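Local coordinates for protein putative TRAP PERIPLASMIC SOLUTE BINDING PROTEIN (Haemophilus influenzae, PDB 4PBQ) that binds L-gulonate and probably serves as the periplasmic solute-binding component of a TRAP transporter for sugar acids, at residues Met143-Lys154 and Gln221-Ser232. Numbering follows the deposited sequence.
Sequences MNGFRVISSNKK and QKYIIQSNHIFS. With 2UF (L-gulonate), chain D.
With CG set beside the backbone N (chi1 -58°) and a bend at chi3 (79°), Arg147 brings its guanidinium past Ser232 to the bound L-gulonate. NH1 donates to Ser232 OG at 2.8 Å, and in another direction to the ligand's O5 at 2.9 Å. NH2 reaches the carboxylate oxygen O6B of the ligand at 3.0 Å, while NE pairs with Glu206; only arginine offers so many N-H groups from one flat cation. Ser232, Glu206 and the ligand together probably fix the guanidinium's rotation, and Glu104 positions the small Ser232 hydroxyl.

In the backbone next to this site, Ser232 O takes N-H groups from both Asn144 and Gly145, a classic beta bulge. At these backbone angles a CB on Gly145 would press against the preceding carbonyl oxygen, hence glycine. Phe231, its ring swung anti to the backbone N (chi1 -178°), turns an edge onto the face of Phe146 in a T-shaped stack, centroids 5.0 Å apart; the selenomethionine side chain at Met143 crosses Phe231 at about a right angle, CG against CZ.

The ladder is interrupted at an inverse gamma turn centred on Gln226, closed by Ser227 N to Ile225 O, and resumes where Arg147 N bonds to Ile230 O. His229 is held there by Ser227 OG at its ring edge and by Glu206, the acid shared with Arg147. Farther along, Ile149 and Ile225 exchange backbone bonds, Ser150 OG donates to Gln221 OE1 at 2.7 Å, and Lys154 CB sits over the Tyr223 ring in a CH-pi contact, 3.9 Å from the ring centroid. This interrupted antiparallel ladder, presenting an arginine to the ligand's carboxylate, is consistent with the arginine-carboxylate recognition of TRAP solute-binding proteins.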
HETATM    1  N   MSE A 143       4.515   5.188   2.924  1.00  8.88           N
HETATM    2  CA  MSE A 143       4.289   5.156   1.485  1.00 11.98           C
HETATM    3  C   MSE A 143       4.780   3.866   0.841  1.00 10.49           C
HETATM    4  O   MSE A 143       5.914   3.430   1.040  1.00  9.13           O
HETATM    5  CB  MSE A 143       4.986   6.378   0.844  1.00  6.39           C
HETATM    6  CG  MSE A 143       5.133   6.313  -0.651  1.00 12.22           C
HETATM    7 SE   MSE A 143       6.033   7.854  -1.454  1.00 10.48          SE
HETATM    8  CE  MSE A 143       6.768   6.997  -3.003  1.00 10.02           C
ATOM      9  N   ASN A 144       3.892   3.227   0.076  1.00  5.10           N
ATOM     10  CA  ASN A 144       4.325   2.259  -0.906  1.00  8.53           C
ATOM     11  C   ASN A 144       4.331   2.917  -2.293  1.00  5.56           C
ATOM     12  O   ASN A 144       5.262   2.740  -3.066  1.00  7.21           O
ATOM     13  CB  ASN A 144       3.459   0.997  -0.844  1.00  5.68           C
ATOM     14  CG  ASN A 144       3.802   0.137   0.345  1.00 11.17           C
ATOM     15  OD1 ASN A 144       4.934   0.146   0.793  1.00 11.14           O
ATOM     16  ND2 ASN A 144       2.834  -0.593   0.866  1.00 10.86           N
ATOM     17  N   GLY A 145       3.291   3.706  -2.589  1.00  9.09           N
ATOM     18  CA  GLY A 145       3.337   4.606  -3.716  1.00  8.04           C
ATOM     19  C   GLY A 145       2.176   4.482  -4.685  1.00  5.76           C
ATOM     20  O   GLY A 145       1.269   3.646  -4.499  1.00  7.95           O
ATOM     21  N   PHE A 146       2.203   5.331  -5.706  1.00  7.62           N
ATOM     22  CA  PHE A 146       1.236   5.182  -6.787  1.00  6.09           C
ATOM     23  C   PHE A 146       1.439   3.895  -7.528  1.00  8.41           C
ATOM     24  O   PHE A 146       2.560   3.483  -7.807  1.00  7.81           O
ATOM     25  CB  PHE A 146       1.325   6.348  -7.738  1.00  6.67           C
ATOM     26  CG  PHE A 146       0.735   7.615  -7.187  1.00  8.73           C
ATOM     27  CD1 PHE A 146      -0.626   7.862  -7.273  1.00 10.20           C
ATOM     28  CD2 PHE A 146       1.546   8.547  -6.576  1.00  8.19           C
ATOM     29  CE1 PHE A 146      -1.167   9.026  -6.766  1.00  9.91           C
ATOM     30  CE2 PHE A 146       1.025   9.725  -6.054  1.00 11.18           C
ATOM     31  CZ  PHE A 146      -0.327   9.976  -6.143  1.00 11.49           C
ATOM     32  N   ARG A 147       0.325   3.291  -7.929  1.00  5.63           N
ATOM     33  CA  ARG A 147       0.389   2.031  -8.633  1.00  6.29           C
ATOM     34  C   ARG A 147       0.444   2.218 -10.156  1.00  6.71           C
ATOM     35  O   ARG A 147      -0.237   3.077 -10.719  1.00  7.47           O
ATOM     36  CB  ARG A 147      -0.819   1.165  -8.240  1.00  7.17           C
ATOM     37  CG  ARG A 147      -0.883   0.905  -6.738  1.00  7.90           C
ATOM     38  CD  ARG A 147      -2.094   0.180  -6.330  1.00  6.23           C
ATOM     39  NE  ARG A 147      -2.073  -1.265  -6.557  1.00  5.05           N
ATOM     40  CZ  ARG A 147      -1.639  -2.160  -5.683  1.00  4.35           C
ATOM     41  NH1 ARG A 147      -1.181  -1.770  -4.497  1.00  5.47           N
ATOM     42  NH2 ARG A 147      -1.696  -3.437  -5.974  1.00  6.50           N
ATOM     43  N   VAL A 148       1.279   1.406 -10.789  1.00  6.73           N
ATOM     44  CA  VAL A 148       1.431   1.392 -12.246  1.00  7.94           C
ATOM     45  C   VAL A 148       1.107  -0.018 -12.756  1.00  6.48           C
ATOM     46  O   VAL A 148       1.103  -0.984 -11.990  1.00  8.42           O
ATOM     47  CB  VAL A 148       2.825   1.877 -12.708  1.00  8.93           C
ATOM     48  CG1 VAL A 148       3.073   3.271 -12.199  1.00  8.71           C
ATOM     49  CG2 VAL A 148       3.936   0.935 -12.253  1.00  7.67           C
ATOM     50  N   ILE A 149       0.788  -0.125 -14.039  1.00  8.55           N
ATOM     51  CA  ILE A 149       0.452  -1.419 -14.635  1.00  6.56           C
ATOM     52  C   ILE A 149       1.646  -2.042 -15.342  1.00 11.51           C
ATOM     53  O   ILE A 149       2.258  -1.427 -16.206  1.00 14.54           O
ATOM     54  CB  ILE A 149      -0.689  -1.255 -15.662  1.00  9.45           C
ATOM     55  CG1 ILE A 149      -1.938  -0.698 -14.969  1.00 10.62           C
ATOM     56  CG2 ILE A 149      -0.992  -2.592 -16.331  1.00 13.70           C
ATOM     57  CD1 ILE A 149      -3.040  -0.263 -15.944  1.00 14.26           C
ATOM     58  N   SER A 150       2.014  -3.251 -14.942  1.00  8.37           N
ATOM     59  CA  SER A 150       3.007  -4.003 -15.667  1.00  9.51           C
ATOM     60  C   SER A 150       2.284  -5.015 -16.561  1.00  9.61           C
ATOM     61  O   SER A 150       1.220  -5.505 -16.211  1.00 10.13           O
ATOM     62  CB  SER A 150       3.988  -4.693 -14.732  1.00  7.82           C
ATOM     63  OG  SER A 150       3.404  -5.715 -13.966  1.00 10.56           O
ATOM     64  N   SER A 151       2.867  -5.334 -17.703  1.00  7.62           N
ATOM     65  CA  SER A 151       2.125  -6.053 -18.715  1.00  8.16           C
ATOM     66  C   SER A 151       3.020  -6.663 -19.775  1.00 11.03           C
ATOM     67  O   SER A 151       3.995  -6.046 -20.204  1.00 11.51           O
ATOM     68  CB  SER A 151       1.150  -5.079 -19.391  1.00 12.90           C
ATOM     69  OG  SER A 151       0.425  -5.752 -20.386  1.00 17.30           O
ATOM     70  N   ASN A 152       2.648  -7.848 -20.256  1.00 10.77           N
ATOM     71  CA  ASN A 152       3.296  -8.451 -21.414  1.00 10.11           C
ATOM     72  C   ASN A 152       2.858  -7.759 -22.696  1.00 17.65           C
ATOM     73  O   ASN A 152       3.489  -7.915 -23.726  1.00 22.07           O
ATOM     74  CB  ASN A 152       2.929  -9.920 -21.554  1.00 13.53           C
ATOM     75  CG  ASN A 152       3.447 -10.771 -20.417  1.00 16.73           C
ATOM     76  OD1 ASN A 152       4.484 -10.480 -19.834  1.00 17.20           O
ATOM     77  ND2 ASN A 152       2.729 -11.834 -20.109  1.00 18.58           N
ATOM     78  N   LYS A 153       1.752  -7.026 -22.606  1.00 21.39           N
ATOM     79  CA  LYS A 153       1.117  -6.405 -23.764  1.00 27.87           C
ATOM     80  C   LYS A 153       1.250  -4.885 -23.684  1.00 21.78           C
ATOM     81  O   LYS A 153       0.993  -4.303 -22.650  1.00 17.28           O
ATOM     82  CB  LYS A 153      -0.381  -6.765 -23.788  1.00 27.32           C
ATOM     83  CG  LYS A 153      -0.719  -8.247 -24.035  1.00 33.16           C
ATOM     84  CD  LYS A 153      -2.235  -8.484 -23.930  1.00 42.07           C
ATOM     85  CE  LYS A 153      -2.641  -9.944 -24.177  1.00 42.18           C
ATOM     86  NZ  LYS A 153      -4.044 -10.234 -23.673  1.00 36.49           N
ATOM     87  N   LYS A 154       1.596  -4.237 -24.793  1.00 19.16           N
ATOM     88  CA  LYS A 154       1.669  -2.789 -24.809  1.00 20.45           C
ATOM     89  C   LYS A 154       0.277  -2.161 -24.612  1.00 20.58           C
ATOM     90  O   LYS A 154      -0.692  -2.570 -25.245  1.00 24.27           O
ATOM     91  CB  LYS A 154       2.318  -2.322 -26.109  1.00 28.38           C
ATOM     92  CG  LYS A 154       2.276  -0.833 -26.338  1.00 35.15           C
ATOM     93  CD  LYS A 154       2.895  -0.452 -27.690  1.00 32.72           C
ATOM     94  CE  LYS A 154       4.366  -0.120 -27.554  1.00 44.38           C
ATOM     95  NZ  LYS A 154       4.921   0.463 -28.820  1.00 56.72           N
ATOM     96  N   GLN A 221       7.983  -8.795 -17.226  1.00 13.94           N
ATOM     97  CA  GLN A 221       6.958  -7.847 -17.656  1.00 11.56           C
ATOM     98  C   GLN A 221       7.609  -6.754 -18.481  1.00 12.50           C
ATOM     99  O   GLN A 221       8.136  -5.789 -17.926  1.00 19.85           O
ATOM    100  CB  GLN A 221       6.248  -7.243 -16.447  1.00 13.97           C
ATOM    101  CG  GLN A 221       5.503  -8.228 -15.565  1.00 10.01           C
ATOM    102  CD  GLN A 221       4.073  -8.448 -16.040  1.00  7.39           C
ATOM    103  OE1 GLN A 221       3.130  -7.900 -15.471  1.00  9.78           O
ATOM    104  NE2 GLN A 221       3.921  -9.222 -17.098  1.00 10.47           N
ATOM    105  N   LYS A 222       7.517  -6.885 -19.798  1.00 15.37           N
ATOM    106  CA  LYS A 222       8.190  -5.967 -20.731  1.00 14.96           C
ATOM    107  C   LYS A 222       7.711  -4.531 -20.542  1.00 20.02           C
ATOM    108  O   LYS A 222       8.515  -3.607 -20.499  1.00 18.34           O
ATOM    109  CB  LYS A 222       7.933  -6.401 -22.168  1.00 20.23           C
ATOM    110  CG  LYS A 222       8.668  -5.563 -23.222  1.00 25.51           C
ATOM    111  CD  LYS A 222       8.515  -6.200 -24.617  1.00 35.08           C
ATOM    112  CE  LYS A 222       9.590  -5.738 -25.603  1.00 47.94           C
ATOM    113  NZ  LYS A 222       9.207  -4.519 -26.380  1.00 51.74           N
ATOM    114  N   TYR A 223       6.400  -4.346 -20.442  1.00  9.89           N
ATOM    115  CA  TYR A 223       5.840  -3.007 -20.432  1.00  9.33           C
ATOM    116  C   TYR A 223       5.413  -2.565 -19.064  1.00 13.83           C
ATOM    117  O   TYR A 223       4.840  -3.330 -18.286  1.00 11.58           O
ATOM    118  CB  TYR A 223       4.648  -2.900 -21.404  1.00  9.58           C
ATOM    119  CG  TYR A 223       5.003  -3.273 -22.824  1.00 12.42           C
ATOM    120  CD1 TYR A 223       5.618  -2.363 -23.661  1.00 15.18           C
ATOM    121  CD2 TYR A 223       4.750  -4.544 -23.305  1.00 14.18           C
ATOM    122  CE1 TYR A 223       5.956  -2.698 -24.961  1.00 19.87           C
ATOM    123  CE2 TYR A 223       5.093  -4.899 -24.595  1.00 24.36           C
ATOM    124  CZ  TYR A 223       5.693  -3.968 -25.420  1.00 30.76           C
ATOM    125  OH  TYR A 223       6.033  -4.317 -26.707  1.00 36.03           O
ATOM    126  N   ILE A 224       5.695  -1.307 -18.783  1.00 12.01           N
ATOM    127  CA  ILE A 224       5.217  -0.664 -17.570  1.00 13.11           C
ATOM    128  C   ILE A 224       4.511   0.595 -17.981  1.00 15.05           C
ATOM    129  O   ILE A 224       5.081   1.473 -18.632  1.00 16.20           O
ATOM    130  CB  ILE A 224       6.366  -0.363 -16.577  1.00 14.96           C
ATOM    131  CG1 ILE A 224       7.060  -1.660 -16.173  1.00 15.92           C
ATOM    132  CG2 ILE A 224       5.822   0.347 -15.351  1.00 21.39           C
ATOM    133  CD1 ILE A 224       8.288  -1.472 -15.299  1.00 18.54           C
ATOM    134  N   ILE A 225       3.238   0.659 -17.654  1.00 11.81           N
ATOM    135  CA  ILE A 225       2.408   1.774 -18.055  1.00 12.04           C
ATOM    136  C   ILE A 225       2.117   2.660 -16.838  1.00 12.76           C
ATOM    137  O   ILE A 225       1.492   2.214 -15.858  1.00 11.71           O
ATOM    138  CB  ILE A 225       1.122   1.252 -18.701  1.00 16.30           C
ATOM    139  CG1 ILE A 225       1.458   0.339 -19.908  1.00 22.17           C
ATOM    140  CG2 ILE A 225       0.241   2.415 -19.106  1.00 17.95           C
ATOM    141  CD1 ILE A 225       1.598  -1.187 -19.589  1.00 16.05           C
ATOM    142  N   GLN A 226       2.567   3.911 -16.908  1.00 11.41           N
ATOM    143  CA  GLN A 226       2.529   4.813 -15.758  1.00 10.86           C
ATOM    144  C   GLN A 226       1.159   5.429 -15.489  1.00 12.87           C
ATOM    145  O   GLN A 226       0.969   6.639 -15.538  1.00 12.56           O
ATOM    146  CB  GLN A 226       3.563   5.902 -15.919  1.00 11.84           C
ATOM    147  CG  GLN A 226       3.869   6.652 -14.665  1.00 18.43           C
ATOM    148  CD  GLN A 226       4.971   7.657 -14.908  1.00 28.97           C
ATOM    149  OE1 GLN A 226       4.720   8.864 -15.006  1.00 34.18           O
ATOM    150  NE2 GLN A 226       6.196   7.160 -15.057  1.00 19.36           N
ATOM    151  N   SER A 227       0.217   4.569 -15.174  1.00 10.15           N
ATOM    152  CA  SER A 227      -1.154   4.975 -14.916  1.00 10.16           C
ATOM    153  C   SER A 227      -1.329   5.784 -13.635  1.00 10.16           C
ATOM    154  O   SER A 227      -2.085   6.745 -13.608  1.00 11.62           O
ATOM    155  CB  SER A 227      -2.050   3.741 -14.894  1.00  7.50           C
ATOM    156  OG  SER A 227      -1.537   2.709 -14.057  1.00 11.15           O
ATOM    157  N   ASN A 228      -0.616   5.405 -12.578  1.00  9.02           N
ATOM    158  CA  ASN A 228      -0.751   6.043 -11.274  1.00  8.75           C
ATOM    159  C   ASN A 228      -2.226   6.160 -10.886  1.00  7.24           C
ATOM    160  O   ASN A 228      -2.680   7.208 -10.423  1.00 10.95           O
ATOM    161  CB  ASN A 228      -0.060   7.402 -11.246  1.00  8.59           C
ATOM    162  CG  ASN A 228       1.442   7.296 -11.443  1.00 15.17           C
ATOM    163  OD1 ASN A 228       2.018   6.255 -11.173  1.00 11.62           O
ATOM    164  ND2 ASN A 228       2.080   8.374 -11.888  1.00 17.27           N
ATOM    165  N   HIS A 229      -2.965   5.075 -11.113  1.00  9.08           N
ATOM    166  CA  HIS A 229      -4.411   5.075 -10.896  1.00  9.27           C
ATOM    167  C   HIS A 229      -4.857   5.130  -9.435  1.00  7.93           C
ATOM    168  O   HIS A 229      -5.924   5.645  -9.128  1.00 10.68           O
ATOM    169  CB  HIS A 229      -5.033   3.870 -11.602  1.00  8.29           C
ATOM    170  CG  HIS A 229      -4.365   2.561 -11.290  1.00  7.56           C
ATOM    171  ND1 HIS A 229      -3.202   2.152 -11.906  1.00  8.14           N
ATOM    172  CD2 HIS A 229      -4.691   1.579 -10.417  1.00  9.99           C
ATOM    173  CE1 HIS A 229      -2.837   0.974 -11.422  1.00  7.66           C
ATOM    174  NE2 HIS A 229      -3.737   0.596 -10.528  1.00  8.34           N
ATOM    175  N   ILE A 230      -4.025   4.582  -8.541  1.00  7.99           N
ATOM    176  CA  ILE A 230      -4.367   4.374  -7.135  1.00  7.18           C
ATOM    177  C   ILE A 230      -3.090   4.609  -6.319  1.00  7.37           C
ATOM    178  O   ILE A 230      -1.993   4.246  -6.790  1.00  7.50           O
ATOM    179  CB  ILE A 230      -4.917   2.948  -6.892  1.00  8.77           C
ATOM    180  CG1 ILE A 230      -6.365   2.838  -7.407  1.00  7.73           C
ATOM    181  CG2 ILE A 230      -4.795   2.532  -5.398  1.00  8.26           C
ATOM    182  CD1 ILE A 230      -6.979   1.426  -7.317  1.00  7.63           C
ATOM    183  N   PHE A 231      -3.217   5.243  -5.154  1.00  6.48           N
ATOM    184  CA  PHE A 231      -2.071   5.439  -4.254  1.00  6.57           C
ATOM    185  C   PHE A 231      -2.170   4.446  -3.112  1.00  8.60           C
ATOM    186  O   PHE A 231      -3.186   4.383  -2.440  1.00  8.46           O
ATOM    187  CB  PHE A 231      -2.027   6.853  -3.654  1.00  9.00           C
ATOM    188  CG  PHE A 231      -0.820   7.065  -2.764  1.00  9.45           C
ATOM    189  CD1 PHE A 231       0.401   7.471  -3.297  1.00  9.54           C
ATOM    190  CD2 PHE A 231      -0.882   6.761  -1.419  1.00 10.83           C
ATOM    191  CE1 PHE A 231       1.529   7.618  -2.464  1.00  9.07           C
ATOM    192  CE2 PHE A 231       0.244   6.910  -0.589  1.00  9.59           C
ATOM    193  CZ  PHE A 231       1.439   7.325  -1.122  1.00 10.36           C
ATOM    194  N   SER A 232      -1.105   3.687  -2.867  1.00  8.20           N
ATOM    195  CA  SER A 232      -1.097   2.686  -1.804  1.00  6.10           C
ATOM    196  C   SER A 232      -0.224   3.106  -0.618  1.00  8.16           C
ATOM    197  O   SER A 232       1.001   3.159  -0.738  1.00  8.37           O
ATOM    198  CB  SER A 232      -0.584   1.379  -2.370  1.00  6.28           C
ATOM    199  OG  SER A 232      -1.578   0.683  -3.104  1.00  7.27           O
TER
HETATM  200  O6A 2UF D 401      -0.643  -7.453  -3.041  1.00  6.48           O
HETATM  201  C6  2UF D 401      -0.673  -6.296  -3.481  1.00 10.19           C
HETATM  202  O6B 2UF D 401      -0.698  -5.979  -4.680  1.00  8.56           O
HETATM  203  C5  2UF D 401      -0.619  -5.158  -2.439  1.00  8.06           C
HETATM  204  O5  2UF D 401      -0.015  -4.032  -3.038  1.00  5.42           O
HETATM  205  C4  2UF D 401      -2.039  -4.791  -1.952  1.00  8.76           C
HETATM  206  O4  2UF D 401      -2.607  -5.898  -1.233  1.00  6.81           O
HETATM  207  C3  2UF D 401      -1.976  -3.531  -1.062  1.00  5.48           C
HETATM  208  O3  2UF D 401      -0.961  -3.635  -0.005  1.00  5.86           O
HETATM  209  C2  2UF D 401      -3.336  -3.240  -0.404  1.00  6.75           C
HETATM  210  O2  2UF D 401      -3.229  -1.913   0.074  1.00  6.20           O
HETATM  211  C1  2UF D 401      -4.503  -3.271  -1.439  1.00  4.97           C
HETATM  212  O1  2UF D 401      -5.691  -2.829  -0.764  1.00  6.69           O